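Local coordinates for heme oxygenase 1 (Synechocystis sp., PDB 1WE1), which binds heme and probably opens its ring with reducing equivalents and oxygen, giving biliverdin, carbon monoxide and free iron for photosynthetic pigment synthesis, at residues 29-39 and 138-146; 43-54 and 75-84. All coordinates share one frame; numbering follows the deposited sequence.

In the all-helical heme oxygenase fold, the two contacts illustrate how one long helix can be fixed at successive points along its length. Helix 36-59 serves both, and their centres are about 18 Å apart. Along the chain the order is 29-39, 43-54, 75-84, 138-146: both segments of interaction 2 lie between those of interaction 1. Interaction 1 packs the end of helix 24-30, the following turn and the start of helix 36-59 against the last turns of helix 120-146, with one heme-touching leucine from each side. Interaction 2 is a more central antiparallel pair with helix 77-88. Helix 36-59 thus ties the heme-side contact at its start to the buried helix pair at its middle.

Interaction 1: residues 29-39 and 138-146; sequences FLKGVVEKNSY and LKKIAQNAM
Ile141 divides its two branches between neighbouring residues of helix 24-30. With CG1 anti to the carbonyl carbon (chi1 -71°), its CG2 is turned to Phe29, 3.5 Å from CE2, while CD1 reaches Leu30 CD1 at 3.7 Å. The Phe29 side chain crosses Leu138 at about a right angle, CE2 lying 3.8 Å from Leu138 CD2, and Leu30 CD1 sits in plane at the edge of the same ring. Leu30 and Leu138 also touch the heme, so this end of the contact belongs to the pocket wall. Gly32, with a positive phi, then ends helix 24-30 in a Schellman motif, and the chain turns towards helix 36-59. Val34 and Met146 cross nearly perpendicularly: CG1 of Val34 is 3.8 Å from Met146 CG, and Val34 CG2 is 3.9 Å from the sulfur. The thioether is extended until its final bend (chi3 63°), which lays CE 3.6 Å from Lys36 CB. Met146 SD stands 4.8 Å from the centre of the Tyr39 ring, 30° off its normal, an oblique Met-aromatic contact. Replacing Met146 by alanine would remove the thioether and is likely to leave a gap between Val34, Lys36 and the Tyr39 ring. The first turn of helix 36-59 is secured separately by Glu35, whose carboxylate caps Ser38 N. Lys36 NZ hydrogen-bonds to the backbone O of Tyr87, and Tyr39 OH to Tyr156 OH. Between the segments themselves the contact is apolar, and its cohesion probably comes from dispersion and buried hydrocarbon rather than polar bonds.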
loop_
_atom_site.group_PDB
_atom_site.type_symbol
_atom_site.label_atom_id
_atom_site.label_comp_id
_atom_site.label_asym_id
_atom_site.label_seq_id
_atom_site.Cartn_x
_atom_site.Cartn_y
_atom_site.Cartn_z
ATOM N N PHE A 29 4.002 -2.343 -15.401
ATOM C CA PHE A 29 2.756 -1.693 -14.989
ATOM C C PHE A 29 2.710 -0.243 -15.484
ATOM O O PHE A 29 1.712 0.219 -16.025
ATOM C CB PHE A 29 2.657 -1.691 -13.461
ATOM C CG PHE A 29 1.389 -1.095 -12.939
ATOM C CD1 PHE A 29 0.341 -1.908 -12.544
ATOM C CD2 PHE A 29 1.242 0.282 -12.844
ATOM C CE1 PHE A 29 -0.837 -1.363 -12.060
ATOM C CE2 PHE A 29 0.075 0.838 -12.365
ATOM C CZ PHE A 29 -0.972 0.015 -11.970
ATOM N N LEU A 30 3.807 0.470 -15.274
ATOM C CA LEU A 30 3.897 1.857 -15.679
ATOM C C LEU A 30 3.743 2.013 -17.180
ATOM O O LEU A 30 3.008 2.884 -17.634
ATOM C CB LEU A 30 5.222 2.447 -15.193
ATOM C CG LEU A 30 5.131 3.367 -13.962
ATOM C CD1 LEU A 30 3.813 3.178 -13.233
ATOM C CD2 LEU A 30 6.313 3.088 -13.038
ATOM N N LYS A 31 4.425 1.167 -17.946
ATOM C CA LYS A 31 4.332 1.226 -19.404
ATOM C C LYS A 31 2.983 0.695 -19.897
ATOM O O LYS A 31 2.816 0.402 -21.083
ATOM C CB LYS A 31 5.465 0.432 -20.067
ATOM C CG LYS A 31 6.815 1.141 -20.094
ATOM C CD LYS A 31 7.665 0.620 -21.253
ATOM C CE LYS A 31 8.949 1.420 -21.450
ATOM N NZ LYS A 31 9.955 1.119 -20.404
ATOM N N GLY A 32 2.034 0.555 -18.977
ATOM C CA GLY A 32 0.708 0.102 -19.342
ATOM C C GLY A 32 0.448 -1.380 -19.482
ATOM O O GLY A 32 -0.671 -1.772 -19.805
ATOM N N VAL A 33 1.450 -2.221 -19.264
ATOM C CA VAL A 33 1.201 -3.648 -19.374
ATOM C C VAL A 33 1.012 -4.289 -17.988
ATOM O O VAL A 33 1.965 -4.612 -17.268
ATOM C CB VAL A 33 2.308 -4.352 -20.240
ATOM C CG1 VAL A 33 3.557 -3.546 -20.251
ATOM C CG2 VAL A 33 2.581 -5.758 -19.746
ATOM N N VAL A 34 -0.259 -4.404 -17.612
ATOM C CA VAL A 34 -0.688 -5.008 -16.358
ATOM C C VAL A 34 -1.800 -5.956 -16.756
ATOM O O VAL A 34 -2.488 -5.738 -17.750
ATOM C CB VAL A 34 -1.262 -3.973 -15.352
ATOM C CG1 VAL A 34 -2.339 -3.154 -16.004
ATOM C CG2 VAL A 34 -1.851 -4.687 -14.142
ATOM N N GLU A 35 -1.986 -7.014 -15.989
ATOM C CA GLU A 35 -3.018 -7.956 -16.339
ATOM C C GLU A 35 -3.757 -8.480 -15.124
ATOM O O GLU A 35 -3.156 -8.855 -14.116
ATOM C CB GLU A 35 -2.399 -9.084 -17.172
ATOM C CG GLU A 35 -2.802 -10.500 -16.795
ATOM C CD GLU A 35 -1.897 -11.095 -15.738
ATOM O OE1 GLU A 35 -0.840 -10.496 -15.451
ATOM O OE2 GLU A 35 -2.237 -12.171 -15.208
ATOM N N LYS A 36 -5.077 -8.472 -15.248
ATOM C CA LYS A 36 -6.008 -8.913 -14.222
ATOM C C LYS A 36 -5.581 -10.057 -13.286
ATOM O O LYS A 36 -5.763 -9.962 -12.081
ATOM C CB LYS A 36 -7.341 -9.263 -14.894
ATOM C CG LYS A 36 -8.332 -9.977 -13.987
ATOM C CD LYS A 36 -9.580 -10.432 -14.750
ATOM C CE LYS A 36 -10.495 -11.300 -13.877
ATOM N NZ LYS A 36 -10.986 -10.608 -12.647
ATOM N N ASN A 37 -5.000 -11.131 -13.805
ATOM C CA ASN A 37 -4.654 -12.236 -12.915
ATOM C C ASN A 37 -3.528 -12.028 -11.917
ATOM O O ASN A 37 -3.648 -12.440 -10.766
ATOM C CB ASN A 37 -4.410 -13.507 -13.725
ATOM C CG ASN A 37 -5.642 -13.938 -14.475
ATOM O OD1 ASN A 37 -6.719 -14.089 -13.888
ATOM N ND2 ASN A 37 -5.502 -14.126 -15.780
ATOM N N SER A 38 -2.433 -11.405 -12.331
ATOM C CA SER A 38 -1.354 -11.181 -11.388
ATOM C C SER A 38 -1.723 -10.010 -10.457
ATOM O O SER A 38 -1.583 -10.116 -9.241
ATOM C CB SER A 38 -0.037 -10.921 -12.133
ATOM O OG SER A 38 -0.171 -9.898 -13.099
ATOM N N TYR A 39 -2.238 -8.922 -11.028
ATOM C CA TYR A 39 -2.627 -7.745 -10.249
ATOM C C TYR A 39 -3.708 -8.083 -9.233
ATOM O O TYR A 39 -3.855 -7.429 -8.214
ATOM C CB TYR A 39 -3.118 -6.642 -11.195
ATOM C CG TYR A 39 -3.732 -5.434 -10.513
ATOM C CD1 TYR A 39 -5.080 -5.418 -10.156
ATOM C CD2 TYR A 39 -2.954 -4.311 -10.207
ATOM C CE1 TYR A 39 -5.641 -4.314 -9.508
ATOM C CE2 TYR A 39 -3.504 -3.204 -9.561
ATOM C CZ TYR A 39 -4.843 -3.211 -9.215
ATOM O OH TYR A 39 -5.379 -2.125 -8.574
ATOM N N LEU A 138 -1.746 5.896 -10.594
ATOM C CA LEU A 138 -1.917 4.444 -10.645
ATOM C C LEU A 138 -3.306 4.016 -11.128
ATOM O O LEU A 138 -3.450 3.015 -11.843
ATOM C CB LEU A 138 -1.641 3.848 -9.257
ATOM C CG LEU A 138 -0.224 4.138 -8.750
ATOM C CD1 LEU A 138 -0.102 3.774 -7.274
ATOM C CD2 LEU A 138 0.786 3.369 -9.607
ATOM N N LYS A 139 -4.318 4.782 -10.734
ATOM C CA LYS A 139 -5.693 4.490 -11.096
ATOM C C LYS A 139 -5.899 4.561 -12.605
ATOM O O LYS A 139 -6.433 3.625 -13.199
ATOM C CB LYS A 139 -6.647 5.461 -10.401
ATOM C CG LYS A 139 -8.094 5.065 -10.539
ATOM C CD LYS A 139 -9.041 6.186 -10.167
ATOM C CE LYS A 139 -10.483 5.753 -10.414
ATOM N NZ LYS A 139 -11.443 6.899 -10.386
ATOM N N LYS A 140 -5.473 5.656 -13.232
ATOM C CA LYS A 140 -5.642 5.770 -14.672
ATOM C C LYS A 140 -4.852 4.679 -15.401
ATOM O O LYS A 140 -5.387 4.000 -16.276
ATOM C CB LYS A 140 -5.227 7.161 -15.187
ATOM C CG LYS A 140 -5.493 7.326 -16.697
ATOM C CD LYS A 140 -5.238 8.727 -17.231
ATOM C CE LYS A 140 -6.312 9.705 -16.763
ATOM N NZ LYS A 140 -6.137 11.061 -17.364
ATOM N N ILE A 141 -3.590 4.498 -15.042
ATOM C CA ILE A 141 -2.784 3.467 -15.682
ATOM C C ILE A 141 -3.454 2.094 -15.602
ATOM O O ILE A 141 -3.426 1.334 -16.558
ATOM C CB ILE A 141 -1.381 3.372 -15.049
ATOM C CG1 ILE A 141 -0.557 4.602 -15.447
ATOM C CG2 ILE A 141 -0.699 2.079 -15.496
ATOM C CD1 ILE A 141 0.830 4.644 -14.863
ATOM N N ALA A 142 -4.051 1.790 -14.454
ATOM C CA ALA A 142 -4.730 0.524 -14.251
ATOM C C ALA A 142 -5.963 0.482 -15.142
ATOM O O ALA A 142 -6.138 -0.446 -15.939
ATOM C CB ALA A 142 -5.131 0.384 -12.801
ATOM N N GLN A 143 -6.816 1.491 -14.993
ATOM C CA GLN A 143 -8.038 1.622 -15.781
ATOM C C GLN A 143 -7.787 1.518 -17.293
ATOM O O GLN A 143 -8.590 0.942 -18.023
ATOM C CB GLN A 143 -8.711 2.962 -15.490
ATOM C CG GLN A 143 -9.551 2.992 -14.227
ATOM C CD GLN A 143 -10.105 4.390 -13.921
ATOM O OE1 GLN A 143 -11.027 4.546 -13.110
ATOM N NE2 GLN A 143 -9.533 5.410 -14.564
ATOM N N ASN A 144 -6.677 2.080 -17.762
ATOM C CA ASN A 144 -6.373 2.026 -19.184
ATOM C C ASN A 144 -5.822 0.674 -19.630
ATOM O O ASN A 144 -6.232 0.136 -20.663
ATOM C CB ASN A 144 -5.384 3.134 -19.576
ATOM C CG ASN A 144 -6.065 4.490 -19.766
ATOM O OD1 ASN A 144 -7.198 4.570 -20.262
ATOM N ND2 ASN A 144 -5.371 5.563 -19.389
ATOM N N ALA A 145 -4.911 0.121 -18.836
ATOM C CA ALA A 145 -4.287 -1.147 -19.162
ATOM C C ALA A 145 -5.175 -2.380 -18.994
ATOM O O ALA A 145 -4.828 -3.455 -19.472
ATOM C CB ALA A 145 -3.029 -1.302 -18.347
ATOM N N MET A 146 -6.316 -2.229 -18.333
ATOM C CA MET A 146 -7.214 -3.359 -18.107
ATOM C C MET A 146 -8.669 -3.068 -18.486
ATOM O O MET A 146 -9.524 -3.954 -18.437
ATOM C CB MET A 146 -7.150 -3.791 -16.632
ATOM C CG MET A 146 -5.879 -4.527 -16.228
ATOM S SD MET A 146 -5.726 -4.792 -14.428
ATOM C CE MET A 146 -7.114 -5.800 -14.136
#

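Interaction 2: residues 43-54 and 75-84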
loop_
_atom_site.group_PDB
_atom_site.type_symbol
_atom_site.label_atom_id
_atom_site.label_comp_id
_atom_site.label_asym_id
_atom_site.label_seq_id
_atom_site.Cartn_x
_atom_site.Cartn_y
_atom_site.Cartn_z
ATOM N N VAL A 43 -3.829 -7.342 -5.017
ATOM C CA VAL A 43 -4.980 -6.813 -4.297
ATOM C C VAL A 43 -5.317 -7.711 -3.118
ATOM O O VAL A 43 -5.649 -7.226 -2.042
ATOM C CB VAL A 43 -6.204 -6.707 -5.232
ATOM C CG1 VAL A 43 -7.457 -6.294 -4.442
ATOM C CG2 VAL A 43 -5.911 -5.693 -6.341
ATOM N N GLY A 44 -5.239 -9.020 -3.330
ATOM C CA GLY A 44 -5.515 -9.958 -2.257
ATOM C C GLY A 44 -4.523 -9.737 -1.126
ATOM O O GLY A 44 -4.908 -9.681 0.043
ATOM N N ASN A 45 -3.242 -9.592 -1.455
ATOM C CA ASN A 45 -2.256 -9.362 -0.408
ATOM C C ASN A 45 -2.495 -8.050 0.360
ATOM O O ASN A 45 -2.641 -8.062 1.589
ATOM C CB ASN A 45 -0.846 -9.380 -0.983
ATOM C CG ASN A 45 -0.319 -10.794 -1.186
ATOM O OD1 ASN A 45 -0.742 -11.744 -0.515
ATOM N ND2 ASN A 45 0.627 -10.934 -2.098
ATOM N N LEU A 46 -2.551 -6.923 -0.346
ATOM C CA LEU A 46 -2.779 -5.653 0.329
ATOM C C LEU A 46 -4.020 -5.749 1.204
ATOM O O LEU A 46 -4.076 -5.173 2.283
ATOM C CB LEU A 46 -2.938 -4.523 -0.685
ATOM C CG LEU A 46 -1.680 -4.321 -1.524
ATOM C CD1 LEU A 46 -1.854 -3.134 -2.453
ATOM C CD2 LEU A 46 -0.504 -4.099 -0.596
ATOM N N TYR A 47 -5.012 -6.495 0.738
ATOM C CA TYR A 47 -6.232 -6.673 1.501
ATOM C C TYR A 47 -5.902 -7.153 2.924
ATOM O O TYR A 47 -6.442 -6.634 3.895
ATOM C CB TYR A 47 -7.137 -7.689 0.799
ATOM C CG TYR A 47 -8.295 -8.146 1.643
ATOM C CD1 TYR A 47 -9.330 -7.278 1.971
ATOM C CD2 TYR A 47 -8.331 -9.435 2.159
ATOM C CE1 TYR A 47 -10.368 -7.687 2.798
ATOM C CE2 TYR A 47 -9.366 -9.851 2.989
ATOM C CZ TYR A 47 -10.376 -8.978 3.305
ATOM O OH TYR A 47 -11.394 -9.394 4.144
ATOM N N PHE A 48 -5.014 -8.139 3.049
ATOM C CA PHE A 48 -4.648 -8.660 4.368
ATOM C C PHE A 48 -3.760 -7.700 5.154
ATOM O O PHE A 48 -3.896 -7.567 6.369
ATOM C CB PHE A 48 -3.944 -10.015 4.238
ATOM C CG PHE A 48 -4.799 -11.077 3.602
ATOM C CD1 PHE A 48 -4.622 -11.427 2.266
ATOM C CD2 PHE A 48 -5.817 -11.697 4.330
ATOM C CE1 PHE A 48 -5.445 -12.376 1.664
ATOM C CE2 PHE A 48 -6.650 -12.649 3.737
ATOM C CZ PHE A 48 -6.465 -12.989 2.398
ATOM N N VAL A 49 -2.855 -7.024 4.459
ATOM C CA VAL A 49 -1.971 -6.096 5.133
ATOM C C VAL A 49 -2.756 -4.941 5.721
ATOM O O VAL A 49 -2.555 -4.580 6.876
ATOM C CB VAL A 49 -0.914 -5.543 4.178
ATOM C CG1 VAL A 49 -0.031 -4.530 4.926
ATOM C CG2 VAL A 49 -0.075 -6.695 3.608
ATOM N N TYR A 50 -3.652 -4.349 4.935
ATOM C CA TYR A 50 -4.451 -3.237 5.441
ATOM C C TYR A 50 -5.370 -3.693 6.548
ATOM O O TYR A 50 -5.603 -2.959 7.494
ATOM C CB TYR A 50 -5.265 -2.590 4.328
ATOM C CG TYR A 50 -4.456 -1.640 3.488
ATOM C CD1 TYR A 50 -4.326 -0.288 3.844
ATOM C CD2 TYR A 50 -3.807 -2.085 2.336
ATOM C CE1 TYR A 50 -3.565 0.594 3.058
ATOM C CE2 TYR A 50 -3.050 -1.210 1.547
ATOM C CZ TYR A 50 -2.937 0.118 1.909
ATOM O OH TYR A 50 -2.220 0.966 1.105
ATOM N N SER A 51 -5.892 -4.910 6.444
ATOM C CA SER A 51 -6.771 -5.404 7.496
ATOM C C SER A 51 -5.999 -5.387 8.805
ATOM O O SER A 51 -6.461 -4.813 9.792
ATOM C CB SER A 51 -7.251 -6.826 7.200
ATOM O OG SER A 51 -8.141 -6.833 6.099
ATOM N N ALA A 52 -4.819 -6.009 8.795
ATOM C CA ALA A 52 -3.948 -6.085 9.972
ATOM C C ALA A 52 -3.661 -4.702 10.554
ATOM O O ALA A 52 -3.881 -4.450 11.734
ATOM C CB ALA A 52 -2.636 -6.764 9.603
ATOM N N MET A 53 -3.177 -3.814 9.698
ATOM C CA MET A 53 -2.835 -2.453 10.075
ATOM C C MET A 53 -4.016 -1.652 10.621
ATOM O O MET A 53 -3.900 -1.000 11.645
ATOM C CB MET A 53 -2.225 -1.766 8.858
ATOM C CG MET A 53 -1.806 -0.336 9.022
ATOM S SD MET A 53 -0.717 0.081 7.638
ATOM C CE MET A 53 -1.699 -0.471 6.204
ATOM N N GLU A 54 -5.158 -1.708 9.947
ATOM C CA GLU A 54 -6.330 -0.958 10.398
ATOM C C GLU A 54 -6.948 -1.480 11.695
ATOM O O GLU A 54 -7.535 -0.715 12.465
ATOM C CB GLU A 54 -7.369 -0.906 9.278
ATOM C CG GLU A 54 -7.158 0.288 8.363
ATOM C CD GLU A 54 -7.397 -0.015 6.901
ATOM O OE1 GLU A 54 -8.478 -0.545 6.561
ATOM O OE2 GLU A 54 -6.498 0.289 6.090
ATOM N N ASN A 75 -8.709 4.390 6.007
ATOM C CA ASN A 75 -9.006 2.955 5.897
ATOM C C ASN A 75 -9.314 2.425 4.481
ATOM O O ASN A 75 -10.271 2.837 3.824
ATOM C CB ASN A 75 -10.132 2.573 6.876
ATOM C CG ASN A 75 -9.680 2.635 8.342
ATOM O OD1 ASN A 75 -10.429 2.294 9.256
ATOM N ND2 ASN A 75 -8.452 3.078 8.561
ATOM N N ARG A 76 -8.475 1.499 4.027
ATOM C CA ARG A 76 -8.605 0.906 2.701
ATOM C C ARG A 76 -9.239 -0.498 2.696
ATOM O O ARG A 76 -9.627 -0.990 1.644
ATOM C CB ARG A 76 -7.222 0.809 2.026
ATOM C CG ARG A 76 -6.490 2.126 1.742
ATOM C CD ARG A 76 -7.239 3.033 0.758
ATOM N NE ARG A 76 -8.447 3.591 1.358
ATOM C CZ ARG A 76 -9.426 4.181 0.679
ATOM N NH1 ARG A 76 -9.354 4.298 -0.642
ATOM N NH2 ARG A 76 -10.487 4.650 1.322
ATOM N N LYS A 77 -9.356 -1.142 3.850
ATOM C CA LYS A 77 -9.891 -2.500 3.860
ATOM C C LYS A 77 -11.174 -2.714 3.045
ATOM O O LYS A 77 -11.203 -3.554 2.138
ATOM C CB LYS A 77 -10.113 -2.992 5.288
ATOM C CG LYS A 77 -10.449 -4.467 5.318
ATOM C CD LYS A 77 -10.954 -4.896 6.674
ATOM C CE LYS A 77 -11.306 -6.378 6.675
ATOM N NZ LYS A 77 -11.849 -6.759 8.014
ATOM N N GLN A 78 -12.225 -1.963 3.371
ATOM C CA GLN A 78 -13.506 -2.079 2.676
ATOM C C GLN A 78 -13.418 -1.842 1.162
ATOM O O GLN A 78 -13.964 -2.618 0.376
ATOM C CB GLN A 78 -14.527 -1.110 3.282
ATOM C CG GLN A 78 -14.880 -1.375 4.747
ATOM C CD GLN A 78 -13.667 -1.317 5.680
ATOM O OE1 GLN A 78 -12.744 -0.506 5.491
ATOM N NE2 GLN A 78 -13.674 -2.169 6.704
ATOM N N SER A 79 -12.740 -0.775 0.752
ATOM C CA SER A 79 -12.612 -0.474 -0.669
ATOM C C SER A 79 -11.890 -1.613 -1.376
ATOM O O SER A 79 -12.192 -1.932 -2.525
ATOM C CB SER A 79 -11.847 0.844 -0.881
ATOM O OG SER A 79 -10.445 0.687 -0.707
ATOM N N LEU A 80 -10.945 -2.230 -0.673
ATOM C CA LEU A 80 -10.168 -3.338 -1.208
ATOM C C LEU A 80 -11.051 -4.593 -1.300
ATOM O O LEU A 80 -10.838 -5.463 -2.159
ATOM C CB LEU A 80 -8.957 -3.578 -0.305
ATOM C CG LEU A 80 -7.539 -3.679 -0.887
ATOM C CD1 LEU A 80 -7.355 -2.831 -2.126
ATOM C CD2 LEU A 80 -6.567 -3.251 0.192
ATOM N N GLU A 81 -12.040 -4.695 -0.419
ATOM C CA GLU A 81 -12.944 -5.832 -0.473
ATOM C C GLU A 81 -13.803 -5.649 -1.716
ATOM O O GLU A 81 -14.173 -6.617 -2.388
ATOM C CB GLU A 81 -13.841 -5.889 0.764
ATOM C CG GLU A 81 -13.116 -6.288 2.031
ATOM C CD GLU A 81 -14.055 -6.531 3.195
ATOM O OE1 GLU A 81 -13.580 -7.017 4.247
ATOM O OE2 GLU A 81 -15.265 -6.234 3.060
ATOM N N GLN A 82 -14.112 -4.394 -2.021
ATOM C CA GLN A 82 -14.911 -4.087 -3.192
ATOM C C GLN A 82 -14.156 -4.504 -4.446
ATOM O O GLN A 82 -14.743 -5.033 -5.388
ATOM C CB GLN A 82 -15.255 -2.595 -3.218
ATOM C CG GLN A 82 -16.485 -2.254 -2.363
ATOM C CD GLN A 82 -16.717 -0.753 -2.193
ATOM O OE1 GLN A 82 -16.503 0.035 -3.122
ATOM N NE2 GLN A 82 -17.174 -0.355 -1.004
ATOM N N ASP A 83 -12.848 -4.295 -4.444
ATOM C CA ASP A 83 -12.041 -4.680 -5.589
ATOM C C ASP A 83 -11.931 -6.200 -5.747
ATOM O O ASP A 83 -11.910 -6.698 -6.861
ATOM C CB ASP A 83 -10.651 -4.044 -5.486
ATOM C CG ASP A 83 -10.664 -2.550 -5.804
ATOM O OD1 ASP A 83 -9.589 -1.910 -5.724
ATOM O OD2 ASP A 83 -11.742 -2.010 -6.140
ATOM N N LEU A 84 -11.856 -6.933 -4.640
ATOM C CA LEU A 84 -11.766 -8.391 -4.699
ATOM C C LEU A 84 -13.059 -8.940 -5.306
ATOM O O LEU A 84 -13.050 -9.895 -6.094
ATOM C CB LEU A 84 -11.546 -8.976 -3.289
ATOM C CG LEU A 84 -10.159 -8.708 -2.667
ATOM C CD1 LEU A 84 -10.173 -8.887 -1.144
ATOM C CD2 LEU A 84 -9.141 -9.633 -3.324
HETATM O O HOH W 1 -10.589 -0.738 7.914
#
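With its CG anti to the backbone N (chi1 169°), Tyr47 extends across helix 77-88, where its ring fits as a knob among Lys77, Leu80, Glu81 and Leu84. Glu54 bends at chi2 (141°), which brings its carboxylate to the start of that helix. Leu84 CD1 makes a CH-pi contact over one face of the Tyr47 ring, 3.7 Å from its centre; Ser51 OG lies over the opposite face, towards the rim. The phenol OH donates to Glu81 OE1 at 3.2 Å, on its anti side but out of the carboxylate plane. Leu80 is the reciprocal knob among Val43, Leu46, Tyr47 and Tyr50, its CD2 3.7 Å from Tyr50 CD2. Arg76 CB makes a CH-pi contact over one face of the Tyr50 ring, 3.9 Å from the centroid, while Tyr50 OH bonds to Asp131 and Arg127. These residues join the antiparallel segments 43-54 and 77-84, whose axes approach to 9.2 Å with 158° between their directions. Glu54 OE1 receives Lys77 N at 2.9 Å through its syn lone pair, OE2 receives Arg76 N at 3.1 Å from above the carboxylate plane, and the Asn75 amide stacks on the carboxylate. Tyr128 OH also bonds to OE2, and a water donates to both OE1 and Gln78 OE1. Bonded to two backbone N-H groups where helix 77-88 begins, the carboxylate is likely to favour its charged form and ties that start to helix 36-59.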